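Local coordinates for protein CbbY (Rhodobacter sphaeroides, PDB 4UAS) that dephosphorylates the Rubisco inhibitor xylulose 1,5-bisphosphate with high selectivity, using magnesium, and so removes a by-product made by Rubisco itself, at residues E26-L31 against A72-A77; E80-L85 against L119-A124; G108-V113 against I137-A142. All coordinates share one frame; numbering follows the deposited sequence. Where two conformers were deposited one is given.

Interaction 1 (E26-L31 against A72-A77); sequences ETFAAL and ADIHRA
Ile74, on helix 71-87, carries the apolar half of the contact with helix 17-31. A chi1 of -57° puts its CG2 methyl anti to the backbone N and CG1 beside it, and both branches border Leu31, whose CD1 lies 4.0 Å from Ile74 CG2. The two aliphatic chains cross obliquely. The same methyl comes to the edge of the Phe28 ring, close to its plane, with Ile74 CG2 4.3 Å from Phe28 CE1. Backbone takes part too, since Ile74 O faces the methyl of Thr27 at 3.9 Å from its CG2.

One turn on from Ile74, Ala77 has only a methyl to offer, and its CB meets Thr27 CG2 at 3.9 Å. The CA atoms of Thr27 and Ala77, 6.6 Å apart, are the nearest pair across the contact. Thr27 OG1 stands near Ala77 O but is hydrogen-bonded to Ala23 O in its own helix, which leaves the threonine methyl for the interface. The axes pass at 10.0 Å and cross at 118°, so contact is confined to a short patch. Trp35 and Trp37 each pack edge-to-face with Phe28. This is helix-helix packing within the helical cap of a HAD phosphatase, on the turn that includes His75, Arg76 and Ala77 of the substrate site.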
ATOM      1  N   GLU A  26      -6.276  16.826  -8.789  1.00 10.13           N
ATOM      2  CA  GLU A  26      -5.708  17.496  -9.952  1.00 10.94           C
ATOM      3  C   GLU A  26      -6.168  16.881 -11.258  1.00 10.84           C
ATOM      4  O   GLU A  26      -6.328  17.568 -12.249  1.00 12.84           O
ATOM      5  CB  GLU A  26      -4.192  17.576  -9.784  1.00 13.25           C
ATOM      6  CG  GLU A  26      -3.731  18.511  -8.695  1.00 15.08           C
ATOM      7  CD  GLU A  26      -2.240  18.706  -8.593  1.00 19.74           C
ATOM      8  OE1 GLU A  26      -1.483  18.059  -9.347  1.00 23.92           O
ATOM      9  OE2 GLU A  26      -1.835  19.517  -7.719  1.00 22.57           O
ATOM     10  N   THR A  27      -6.320  15.563 -11.258  1.00 10.40           N
ATOM     11  CA  THR A  27      -6.811  14.853 -12.444  1.00 11.51           C
ATOM     12  C   THR A  27      -8.256  15.279 -12.746  1.00 10.29           C
ATOM     13  O   THR A  27      -8.630  15.571 -13.870  1.00 11.89           O
ATOM     14  CB  THR A  27      -6.668  13.358 -12.265  1.00 10.97           C
ATOM     15  OG1 THR A  27      -5.309  13.006 -12.140  1.00 14.04           O
ATOM     16  CG2 THR A  27      -7.256  12.636 -13.494  1.00 13.49           C
ATOM     17  N   PHE A  28      -9.048  15.332 -11.718  1.00  9.74           N
ATOM     18  CA  PHE A  28     -10.446  15.727 -11.873  1.00 10.12           C
ATOM     19  C   PHE A  28     -10.511  17.155 -12.458  1.00 10.91           C
ATOM     20  O   PHE A  28     -11.275  17.417 -13.376  1.00 12.23           O
ATOM     21  CB  PHE A  28     -11.175  15.687 -10.539  1.00 10.82           C
ATOM     22  CG  PHE A  28     -11.253  14.293  -9.883  1.00 10.48           C
ATOM     23  CD1 PHE A  28     -11.063  13.135 -10.590  1.00 10.32           C
ATOM     24  CD2 PHE A  28     -11.514  14.222  -8.532  1.00 10.67           C
ATOM     25  CE1 PHE A  28     -11.119  11.910  -9.947  1.00 11.71           C
ATOM     26  CE2 PHE A  28     -11.550  13.022  -7.880  1.00 10.84           C
ATOM     27  CZ  PHE A  28     -11.357  11.840  -8.588  1.00 10.77           C
ATOM     28  N   ALA A  29      -9.695  18.078 -11.924  1.00 11.01           N
ATOM     29  CA  ALA A  29      -9.731  19.432 -12.443  1.00 12.68           C
ATOM     30  C   ALA A  29      -9.311  19.442 -13.905  1.00 12.73           C
ATOM     31  O   ALA A  29      -9.932  20.159 -14.716  1.00 14.40           O
ATOM     32  CB  ALA A  29      -8.828  20.347 -11.616  1.00 13.49           C
ATOM     33  N   ALA A  30      -8.262  18.701 -14.258  1.00 12.77           N
ATOM     34  CA  ALA A  30      -7.801  18.666 -15.624  1.00 13.72           C
ATOM     35  C   ALA A  30      -8.799  18.090 -16.587  1.00 13.63           C
ATOM     36  O   ALA A  30      -8.854  18.487 -17.770  1.00 15.97           O
ATOM     37  CB  ALA A  30      -6.476  17.888 -15.704  1.00 14.17           C
ATOM     38  N   LEU A  31      -9.618  17.166 -16.121  1.00 14.57           N
ATOM     39  CA  LEU A  31     -10.689  16.551 -16.859  1.00 15.94           C
ATOM     40  C   LEU A  31     -11.947  17.417 -17.016  1.00 15.96           C
ATOM     41  O   LEU A  31     -12.831  17.083 -17.795  1.00 19.58           O
ATOM     42  CB  LEU A  31     -11.014  15.204 -16.273  1.00 18.02           C
ATOM     43  CG  LEU A  31      -9.934  14.155 -16.439  1.00 20.60           C
ATOM     44  CD1 LEU A  31     -10.332  12.838 -15.786  1.00 25.77           C
ATOM     45  CD2 LEU A  31      -9.640  13.877 -17.928  1.00 23.75           C
ATOM     46  N   ALA A  72     -11.271   3.445 -16.254  1.00 14.28           N
ATOM     47  CA  ALA A  72      -9.900   3.037 -16.444  1.00 15.72           C
ATOM     48  C   ALA A  72      -8.994   4.172 -16.998  1.00 14.07           C
ATOM     49  O   ALA A  72      -7.822   4.290 -16.618  1.00 14.71           O
ATOM     50  CB  ALA A  72      -9.802   1.793 -17.306  1.00 17.99           C
ATOM     51  N   ASP A  73      -9.568   5.038 -17.872  1.00 14.87           N
ATOM     52  CA  ASP A  73      -8.848   6.145 -18.432  1.00 13.95           C
ATOM     53  C   ASP A  73      -8.643   7.273 -17.393  1.00 12.24           C
ATOM     54  O   ASP A  73      -7.596   7.919 -17.386  1.00 13.71           O
ATOM     55  CB  ASP A  73      -9.558   6.671 -19.685  1.00 15.67           C
ATOM     56  CG  ASP A  73      -9.569   5.625 -20.790  1.00 21.80           C
ATOM     57  OD1 ASP A  73      -8.509   5.107 -21.161  1.00 29.92           O
ATOM     58  OD2 ASP A  73     -10.628   5.138 -21.071  1.00 23.05           O
ATOM     59  N   ILE A  74      -9.645   7.485 -16.577  1.00 11.66           N
ATOM     60  CA  ILE A  74      -9.498   8.440 -15.444  1.00 11.54           C
ATOM     61  C   ILE A  74      -8.351   7.993 -14.525  1.00 11.08           C
ATOM     62  O   ILE A  74      -7.473   8.768 -14.122  1.00 11.81           O
ATOM     63  CB  ILE A  74     -10.775   8.617 -14.650  1.00 10.90           C
ATOM     64  CG1 ILE A  74     -11.945   9.097 -15.560  1.00 12.37           C
ATOM     65  CG2 ILE A  74     -10.570   9.570 -13.467  1.00 11.62           C
ATOM     66  CD1 ILE A  74     -13.293   9.092 -14.912  1.00 13.76           C
ATOM     67  N   HIS A  75      -8.383   6.703 -14.192  1.00 11.40           N
ATOM     68  CA  HIS A  75      -7.360   6.109 -13.331  1.00 11.25           C
ATOM     69  C   HIS A  75      -5.985   6.167 -13.945  1.00 11.31           C
ATOM     70  O   HIS A  75      -4.998   6.466 -13.229  1.00 12.42           O
ATOM     71  CB  HIS A  75      -7.750   4.704 -12.947  1.00 11.87           C
ATOM     72  CG  HIS A  75      -6.826   4.029 -11.995  1.00 15.13           C
ATOM     73  ND1 HIS A  75      -6.117   2.893 -12.349  1.00 27.03           N
ATOM     74  CD2 HIS A  75      -6.463   4.326 -10.735  1.00 16.87           C
ATOM     75  CE1 HIS A  75      -5.323   2.545 -11.356  1.00 26.99           C
ATOM     76  NE2 HIS A  75      -5.513   3.390 -10.353  1.00 19.86           N
ATOM     77  N   ARG A  76      -5.873   5.891 -15.250  0.50 12.75           N
ATOM     78  CA  ARG A  76      -4.566   6.000 -15.913  0.50 14.52           C
ATOM     79  C   ARG A  76      -4.011   7.415 -15.802  0.50 13.85           C
ATOM     80  O   ARG A  76      -2.833   7.616 -15.501  0.50 14.62           O
ATOM     81  CB  ARG A  76      -4.689   5.572 -17.393  0.50 15.60           C
ATOM     82  CG  ARG A  76      -3.426   5.683 -18.222  0.50 20.49           C
ATOM     83  CD  ARG A  76      -3.565   5.232 -19.706  0.50 25.34           C
ATOM     84  NE  ARG A  76      -4.942   4.877 -20.116  0.50 35.80           N
ATOM     85  CZ  ARG A  76      -5.578   3.742 -19.768  0.50 41.93           C
ATOM     86  NH1 ARG A  76      -6.826   3.502 -20.201  0.50 42.90           N
ATOM     87  NH2 ARG A  76      -4.984   2.832 -18.975  0.50 39.66           N
ATOM     88  N   ALA A  77      -4.854   8.417 -16.058  1.00 12.84           N
ATOM     89  CA  ALA A  77      -4.413   9.792 -15.972  1.00 13.10           C
ATOM     90  C   ALA A  77      -3.956  10.143 -14.527  1.00 11.68           C
ATOM     91  O   ALA A  77      -2.956  10.805 -14.323  1.00 13.21           O
ATOM     92  CB  ALA A  77      -5.538  10.707 -16.422  1.00 14.01           C
TER

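Interaction 2 (E80-L85 against L119-A124); sequences ERFVAL and LPNVEA
The planes of the Phe82 ring and the Asn121 side-chain amide are turned 64° from each other. Asn121 OD1 approaches the ring obliquely, 3.2 Å from Phe82 CD2, while Asn121 CB lies against the neighbouring ring atom, 3.8 Å from Phe82 CE2. His20 stacks on the same ring. The first torsion of Phe82 sets CG anti to the backbone N (chi1 -179°), which carries the ring out to the amide. Asn121 ND2 is hydrogen-bonded to Thr117 OG1, fixing the turn of the amide, whereas OD1 is buried without a hydrogen-bond partner and has the ring C-H of Phe82 as a close neighbour. An alanine at Phe82 is likely to leave the Asn121 amide and the His20 ring without the surface they rest on, opening a gap between the helices.

Beside this pair, Val83 carries the aliphatic part of the contact through CG2. This methyl reaches over the first turn of the other helix, 3.8 Å from Pro120 O, and also meets Ala124 CB at 4.1 Å. The small alanine lets the backbones approach, Val83 CA and Ala124 CA being 5.6 Å apart. The two helices run almost parallel, 4° between directions, with axes 9.3 Å apart. Helix 71-87 is a cap helix; helix 119-129 follows strand 110-114 of the core, its first turn belonging to the substrate site. Helix 17-31 touches both, His20 meeting Phe82 and Asn121.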
ATOM      1  N   GLU A  80      -0.534   8.493 -13.852  1.00 12.63           N
ATOM      2  CA  GLU A  80       0.527   9.291 -14.457  1.00 14.62           C
ATOM      3  C   GLU A  80       0.840  10.509 -13.587  1.00 14.02           C
ATOM      4  O   GLU A  80       2.012  10.868 -13.376  1.00 14.42           O
ATOM      5  CB  GLU A  80       0.127   9.697 -15.846  1.00 16.44           C
ATOM      6  CG  GLU A  80       0.054   8.507 -16.825  1.00 22.33           C
ATOM      7  CD  GLU A  80      -0.571   8.855 -18.150  1.00 35.16           C
ATOM      8  OE1 GLU A  80      -0.991  10.035 -18.346  1.00 45.18           O
ATOM      9  OE2 GLU A  80      -0.679   7.942 -18.991  1.00 37.24           O
ATOM     10  N   ARG A  81      -0.198  11.178 -13.063  0.50 13.92           N
ATOM     11  CA  ARG A  81       0.024  12.352 -12.218  0.50 14.40           C
ATOM     12  C   ARG A  81       0.721  11.967 -10.910  0.50 11.91           C
ATOM     13  O   ARG A  81       1.636  12.676 -10.492  0.50 13.45           O
ATOM     14  CB  ARG A  81      -1.270  13.139 -11.960  0.50 15.37           C
ATOM     15  CG  ARG A  81      -1.845  13.914 -13.138  0.50 19.30           C
ATOM     16  CD  ARG A  81      -3.056  14.798 -12.825  0.50 22.02           C
ATOM     17  NE  ARG A  81      -3.416  15.590 -13.975  0.50 20.88           N
ATOM     18  CZ  ARG A  81      -3.018  16.858 -14.161  0.50 22.84           C
ATOM     19  NH1 ARG A  81      -3.383  17.510 -15.262  0.50 27.80           N
ATOM     20  NH2 ARG A  81      -2.309  17.512 -13.237  0.50 27.05           N
ATOM     21  N   PHE A  82       0.284  10.884 -10.284  1.00 11.23           N
ATOM     22  CA  PHE A  82       0.950  10.429  -9.063  1.00 10.58           C
ATOM     23  C   PHE A  82       2.427  10.110  -9.300  1.00 10.45           C
ATOM     24  O   PHE A  82       3.283  10.478  -8.499  1.00 10.72           O
ATOM     25  CB  PHE A  82       0.243   9.204  -8.523  1.00 10.98           C
ATOM     26  CG  PHE A  82       0.852   8.666  -7.245  1.00 10.04           C
ATOM     27  CD1 PHE A  82       0.540   9.233  -6.009  1.00 10.61           C
ATOM     28  CD2 PHE A  82       1.766   7.644  -7.266  1.00 10.36           C
ATOM     29  CE1 PHE A  82       1.065   8.741  -4.887  1.00 11.17           C
ATOM     30  CE2 PHE A  82       2.296   7.168  -6.145  1.00 11.97           C
ATOM     31  CZ  PHE A  82       1.974   7.696  -4.945  1.00 11.40           C
ATOM     32  N   VAL A  83       2.715   9.391 -10.390  1.00 10.91           N
ATOM     33  CA  VAL A  83       4.084   9.065 -10.711  1.00 11.04           C
ATOM     34  C   VAL A  83       4.950  10.337 -10.838  1.00 11.07           C
ATOM     35  O   VAL A  83       6.073  10.398 -10.360  1.00 11.49           O
ATOM     36  CB  VAL A  83       4.114   8.183 -11.976  1.00 11.63           C
ATOM     37  CG1 VAL A  83       5.540   8.057 -12.582  1.00 13.27           C
ATOM     38  CG2 VAL A  83       3.545   6.808 -11.683  1.00 11.78           C
ATOM     39  N   ALA A  84       4.408  11.360 -11.515  1.00 12.17           N
ATOM     40  CA  ALA A  84       5.135  12.616 -11.684  1.00 13.77           C
ATOM     41  C   ALA A  84       5.332  13.312 -10.332  1.00 13.28           C
ATOM     42  O   ALA A  84       6.426  13.803 -10.018  1.00 15.00           O
ATOM     43  CB  ALA A  84       4.447  13.555 -12.655  1.00 14.80           C
ATOM     44  N   LEU A  85       4.285  13.310  -9.497  1.00 12.83           N
ATOM     45  CA  LEU A  85       4.396  13.953  -8.179  1.00 13.08           C
ATOM     46  C   LEU A  85       5.413  13.254  -7.297  1.00 11.73           C
ATOM     47  O   LEU A  85       6.178  13.912  -6.584  1.00 14.74           O
ATOM     48  CB  LEU A  85       3.035  14.048  -7.509  1.00 13.48           C
ATOM     49  CG  LEU A  85       1.995  15.031  -8.059  1.00 16.47           C
ATOM     50  CD1 LEU A  85       0.597  14.736  -7.514  1.00 17.66           C
ATOM     51  CD2 LEU A  85       2.433  16.439  -7.761  1.00 20.09           C
ATOM     52  N   LEU A 119       1.053  -1.009 -10.165  1.00 12.57           N
ATOM     53  CA  LEU A 119       2.427  -1.263 -10.323  1.00 11.97           C
ATOM     54  C   LEU A 119       3.352   0.005 -10.601  1.00 11.75           C
ATOM     55  O   LEU A 119       4.404   0.171  -9.984  1.00 12.61           O
ATOM     56  CB  LEU A 119       2.662  -2.329 -11.416  1.00 13.76           C
ATOM     57  CG  LEU A 119       4.077  -2.756 -11.554  1.00 13.40           C
ATOM     58  CD1 LEU A 119       4.627  -3.376 -10.255  1.00 15.71           C
ATOM     59  CD2 LEU A 119       4.236  -3.792 -12.718  1.00 18.08           C
ATOM     60  N   PRO A 120       2.932   0.906 -11.516  1.00 11.96           N
ATOM     61  CA  PRO A 120       3.743   2.084 -11.724  1.00 10.97           C
ATOM     62  C   PRO A 120       3.966   2.904 -10.451  1.00 11.43           C
ATOM     63  O   PRO A 120       4.973   3.608 -10.324  1.00 11.23           O
ATOM     64  CB  PRO A 120       2.980   2.879 -12.769  1.00 13.94           C
ATOM     65  CG  PRO A 120       2.096   1.904 -13.455  1.00 16.08           C
ATOM     66  CD  PRO A 120       1.826   0.793 -12.484  1.00 13.07           C
ATOM     67  N   ASN A 121       3.016   2.870  -9.549  1.00 10.09           N
ATOM     68  CA  ASN A 121       3.172   3.578  -8.301  1.00  9.85           C
ATOM     69  C   ASN A 121       4.246   2.992  -7.393  1.00  9.37           C
ATOM     70  O   ASN A 121       4.987   3.695  -6.757  1.00  9.86           O
ATOM     71  CB  ASN A 121       1.837   3.618  -7.549  1.00 10.66           C
ATOM     72  CG  ASN A 121       0.729   4.351  -8.300  1.00 10.02           C
ATOM     73  OD1 ASN A 121       0.950   5.154  -9.167  1.00 13.39           O
ATOM     74  ND2 ASN A 121      -0.472   4.059  -7.923  1.00 10.39           N
ATOM     75  N   VAL A 122       4.333   1.652  -7.377  1.00  9.87           N
ATOM     76  CA  VAL A 122       5.379   0.982  -6.637  1.00  9.43           C
ATOM     77  C   VAL A 122       6.752   1.407  -7.183  1.00  9.76           C
ATOM     78  O   VAL A 122       7.693   1.654  -6.462  1.00 10.20           O
ATOM     79  CB  VAL A 122       5.186  -0.531  -6.692  1.00 10.46           C
ATOM     80  CG1 VAL A 122       6.311  -1.278  -5.969  1.00 10.98           C
ATOM     81  CG2 VAL A 122       3.865  -0.973  -6.137  1.00 11.11           C
ATOM     82  N   GLU A 123       6.858   1.331  -8.529  1.00  9.99           N
ATOM     83  CA  GLU A 123       8.118   1.678  -9.171  1.00 11.19           C
ATOM     84  C   GLU A 123       8.513   3.113  -8.880  1.00  9.21           C
ATOM     85  O   GLU A 123       9.655   3.389  -8.561  1.00 11.34           O
ATOM     86  CB  GLU A 123       8.030   1.455 -10.691  1.00 12.38           C
ATOM     87  CG  GLU A 123       8.006  -0.014 -11.067  1.00 13.63           C
ATOM     88  CD  GLU A 123       9.337  -0.660 -10.851  1.00 15.98           C
ATOM     89  OE1 GLU A 123      10.406  -0.002 -10.515  1.00 17.04           O
ATOM     90  OE2 GLU A 123       9.399  -1.888 -11.061  1.00 20.83           O
ATOM     91  N   ALA A 124       7.547   4.022  -8.938  1.00 10.32           N
ATOM     92  CA  ALA A 124       7.851   5.437  -8.676  1.00  9.82           C
ATOM     93  C   ALA A 124       8.324   5.633  -7.239  1.00  9.45           C
ATOM     94  O   ALA A 124       9.280   6.361  -6.967  1.00  9.83           O
ATOM     95  CB  ALA A 124       6.600   6.264  -8.998  1.00 11.84           C
TER

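Interaction 3 (G108-V113 against I137-A142); sequences GIRLAV and IFDVIA
Leu111 is held by Asp139 at both of its backbone polar atoms, where two parallel neighbours of the HAD Rossmann-like sheet begin to pair. Leu111 N donates to the carboxylate at 2.9 Å from Asp139 OD2, nearly straight at 166° and onto the anti lone pair. Leu111 O takes two donors, Asp139 N at 2.8 Å and Val140 N, which lies in the carbonyl plane but farther off. With its CG beside its own backbone N (chi1 -60°), Asp139 presents carboxylate and N-H together to one residue. Ladder bonds follow as the strands proceed: Val113 N lies 3.0 Å from Val140 O, and Ala142 N lies 2.9 Å from Val113 O. Val140 O, besides taking Val113 N, is met by Ala112 CA in a short C-H...O contact.

The side chains of Ala112 and Val140 share one face of the sheet, and those of Val113 and Ile141 the other. Farther out, helix 155-164 covers Val140 and Ala142, while helix 97-107 packs on Leu111 and sends Lys105 NZ to hydrogen-bond Ile137 O. Gly108, in a Schellman motif, ends that helix and turns the chain into strand 110-114, whose other side bonds to strand 4-7. The right-handed beta-alpha-beta crossover through helix 119-129 leads to 140-142, an edge strand of the sheet. Phe138 lies in the turn before it, its ring sandwiched: Val113 CG2 sits 3.5 Å from the ring centroid, a CH-pi contact, and Ile137 CG2 is 3.6 Å above the opposite face, offset toward the rim.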
ATOM      1  N   GLY A 108      19.790 -12.327   4.584  1.00 19.69           N
ATOM      2  CA  GLY A 108      19.344 -13.203   3.506  1.00 19.48           C
ATOM      3  C   GLY A 108      17.864 -13.474   3.484  1.00 21.00           C
ATOM      4  O   GLY A 108      17.397 -14.420   2.845  1.00 24.46           O
ATOM      5  N   ILE A 109      17.073 -12.603   4.102  1.00 18.31           N
ATOM      6  CA  ILE A 109      15.641 -12.757   4.181  1.00 17.67           C
ATOM      7  C   ILE A 109      15.005 -12.207   2.883  1.00 17.10           C
ATOM      8  O   ILE A 109      15.315 -11.123   2.422  1.00 20.54           O
ATOM      9  CB  ILE A 109      15.149 -12.014   5.407  1.00 17.53           C
ATOM     10  CG1 ILE A 109      15.599 -12.783   6.655  1.00 21.23           C
ATOM     11  CG2 ILE A 109      13.614 -11.940   5.442  1.00 20.06           C
ATOM     12  CD1 ILE A 109      15.454 -11.992   7.881  1.00 21.67           C
ATOM     13  N   ARG A 110      14.113 -12.970   2.277  0.50 15.79           N
ATOM     14  CA  ARG A 110      13.513 -12.497   1.033  0.50 14.98           C
ATOM     15  C   ARG A 110      12.359 -11.534   1.364  0.50 12.59           C
ATOM     16  O   ARG A 110      11.643 -11.668   2.338  0.50 13.81           O
ATOM     17  CB  ARG A 110      13.024 -13.679   0.203  0.50 16.52           C
ATOM     18  CG  ARG A 110      14.163 -14.595  -0.202  0.50 22.33           C
ATOM     19  CD  ARG A 110      13.704 -15.676  -1.183  0.50 30.39           C
ATOM     20  NE  ARG A 110      13.601 -15.127  -2.554  0.50 28.57           N
ATOM     21  CZ  ARG A 110      12.592 -15.394  -3.407  0.50 33.14           C
ATOM     22  NH1 ARG A 110      11.634 -16.209  -3.048  0.50 32.66           N
ATOM     23  NH2 ARG A 110      12.541 -14.898  -4.636  0.50 31.11           N
ATOM     24  N   LEU A 111      12.152 -10.597   0.461  1.00 12.95           N
ATOM     25  CA  LEU A 111      11.231  -9.463   0.638  1.00 10.72           C
ATOM     26  C   LEU A 111      10.211  -9.410  -0.494  1.00 10.59           C
ATOM     27  O   LEU A 111      10.547  -9.558  -1.661  1.00 11.75           O
ATOM     28  CB  LEU A 111      12.042  -8.153   0.652  1.00 12.87           C
ATOM     29  CG  LEU A 111      13.136  -8.073   1.690  1.00 12.89           C
ATOM     30  CD1 LEU A 111      13.863  -6.737   1.598  1.00 16.05           C
ATOM     31  CD2 LEU A 111      12.707  -8.306   3.091  1.00 14.39           C
ATOM     32  N   ALA A 112       8.966  -9.096  -0.129  1.00  9.30           N
ATOM     33  CA  ALA A 112       7.895  -8.912  -1.083  1.00  8.97           C
ATOM     34  C   ALA A 112       7.157  -7.600  -0.810  1.00  7.77           C
ATOM     35  O   ALA A 112       7.041  -7.183   0.372  1.00  9.54           O
ATOM     36  CB  ALA A 112       6.909 -10.065  -1.089  1.00 10.91           C
ATOM     37  N   VAL A 113       6.560  -7.049  -1.826  1.00  8.35           N
ATOM     38  CA  VAL A 113       5.461  -6.102  -1.727  1.00  8.79           C
ATOM     39  C   VAL A 113       4.163  -6.853  -1.995  1.00  7.94           C
ATOM     40  O   VAL A 113       4.099  -7.682  -2.882  1.00  8.70           O
ATOM     41  CB  VAL A 113       5.629  -4.968  -2.774  1.00 11.41           C
ATOM     42  CG1 VAL A 113       4.364  -4.330  -3.222  1.00 12.38           C
ATOM     43  CG2 VAL A 113       6.623  -3.965  -2.173  1.00 13.52           C
ATOM     44  N   ILE A 137      14.974  -4.006  -4.895  1.00 16.40           N
ATOM     45  CA  ILE A 137      14.666  -3.983  -3.463  1.00 15.71           C
ATOM     46  C   ILE A 137      13.897  -5.221  -3.061  1.00 13.97           C
ATOM     47  O   ILE A 137      14.251  -5.856  -2.085  1.00 16.47           O
ATOM     48  CB  ILE A 137      13.902  -2.706  -3.064  1.00 15.69           C
ATOM     49  CG1 ILE A 137      14.671  -1.449  -3.503  1.00 18.49           C
ATOM     50  CG2 ILE A 137      13.608  -2.632  -1.554  1.00 17.36           C
ATOM     51  CD1 ILE A 137      16.005  -1.298  -2.842  1.00 24.73           C
ATOM     52  N   PHE A 138      12.832  -5.535  -3.837  1.00 12.49           N
ATOM     53  CA  PHE A 138      11.896  -6.616  -3.481  1.00 11.57           C
ATOM     54  C   PHE A 138      12.107  -7.789  -4.436  1.00 12.07           C
ATOM     55  O   PHE A 138      12.129  -7.628  -5.669  1.00 14.61           O
ATOM     56  CB  PHE A 138      10.485  -6.085  -3.541  1.00 11.61           C
ATOM     57  CG  PHE A 138      10.270  -4.959  -2.553  1.00 10.63           C
ATOM     58  CD1 PHE A 138      10.098  -5.233  -1.194  1.00 11.13           C
ATOM     59  CD2 PHE A 138      10.227  -3.647  -2.956  1.00 10.70           C
ATOM     60  CE1 PHE A 138       9.952  -4.187  -0.285  1.00 10.65           C
ATOM     61  CE2 PHE A 138      10.087  -2.603  -2.059  1.00 11.25           C
ATOM     62  CZ  PHE A 138       9.935  -2.865  -0.713  1.00 11.54           C
ATOM     63  N   ASP A 139      12.151  -8.966  -3.857  1.00 11.01           N
ATOM     64  CA  ASP A 139      12.284 -10.219  -4.622  1.00 12.00           C
ATOM     65  C   ASP A 139      10.985 -10.541  -5.364  1.00 11.33           C
ATOM     66  O   ASP A 139      11.017 -11.165  -6.438  1.00 12.71           O
ATOM     67  CB  ASP A 139      12.665 -11.329  -3.673  1.00 13.44           C
ATOM     68  CG  ASP A 139      13.976 -11.046  -2.980  1.00 18.09           C
ATOM     69  OD1 ASP A 139      14.968 -11.106  -3.661  1.00 28.51           O
ATOM     70  OD2 ASP A 139      13.976 -10.637  -1.803  1.00 18.22           O
ATOM     71  N   VAL A 140       9.854 -10.134  -4.804  1.00 10.15           N
ATOM     72  CA  VAL A 140       8.529 -10.424  -5.321  1.00 10.48           C
ATOM     73  C   VAL A 140       7.694  -9.171  -5.212  1.00  9.62           C
ATOM     74  O   VAL A 140       7.709  -8.497  -4.169  1.00 10.25           O
ATOM     75  CB  VAL A 140       7.865 -11.567  -4.519  1.00 11.82           C
ATOM     76  CG1 VAL A 140       6.360 -11.684  -4.806  1.00 12.14           C
ATOM     77  CG2 VAL A 140       8.554 -12.912  -4.816  1.00 13.77           C
ATOM     78  N   ILE A 141       6.962  -8.816  -6.277  1.00 10.54           N
ATOM     79  CA  ILE A 141       6.061  -7.684  -6.270  1.00 10.22           C
ATOM     80  C   ILE A 141       4.692  -8.178  -6.660  1.00 10.51           C
ATOM     81  O   ILE A 141       4.453  -8.594  -7.803  1.00 12.16           O
ATOM     82  CB  ILE A 141       6.511  -6.516  -7.179  1.00 12.55           C
ATOM     83  CG1 ILE A 141       7.897  -6.010  -6.702  1.00 15.14           C
ATOM     84  CG2 ILE A 141       5.511  -5.366  -7.173  1.00 15.02           C
ATOM     85  CD1 ILE A 141       8.559  -5.064  -7.652  1.00 22.75           C
ATOM     86  N   ALA A 142       3.742  -8.151  -5.740  1.00  9.29           N
ATOM     87  CA  ALA A 142       2.368  -8.514  -5.932  1.00  9.19           C
ATOM     88  C   ALA A 142       1.553  -7.203  -5.800  1.00  8.86           C
ATOM     89  O   ALA A 142       1.463  -6.660  -4.686  1.00  9.67           O
ATOM     90  CB  ALA A 142       1.940  -9.583  -4.939  1.00  9.90           C
TER

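How the interactions relate
From the N terminus, interaction 1 comes first: it closes a loop of 40 residues, about half helix and without strand, when helix 71-87 returns to helix 17-31, and it is complete before the others open. Farther along helix 71-87, interaction 2 opens at 80-85. Interaction 3 opens at 108-113 before interaction 2 closes at 119-124, and closes last at 137-142, so these two cross. Helix 71-87 thus ties the cap to itself in interaction 1 and to the core in interaction 2, while interaction 3 adds the edge strand to the core sheet. Helix 119-129 joins the strands of interaction 3, and Leu119 CD1 packs 3.8 Å from Ile141 CG2.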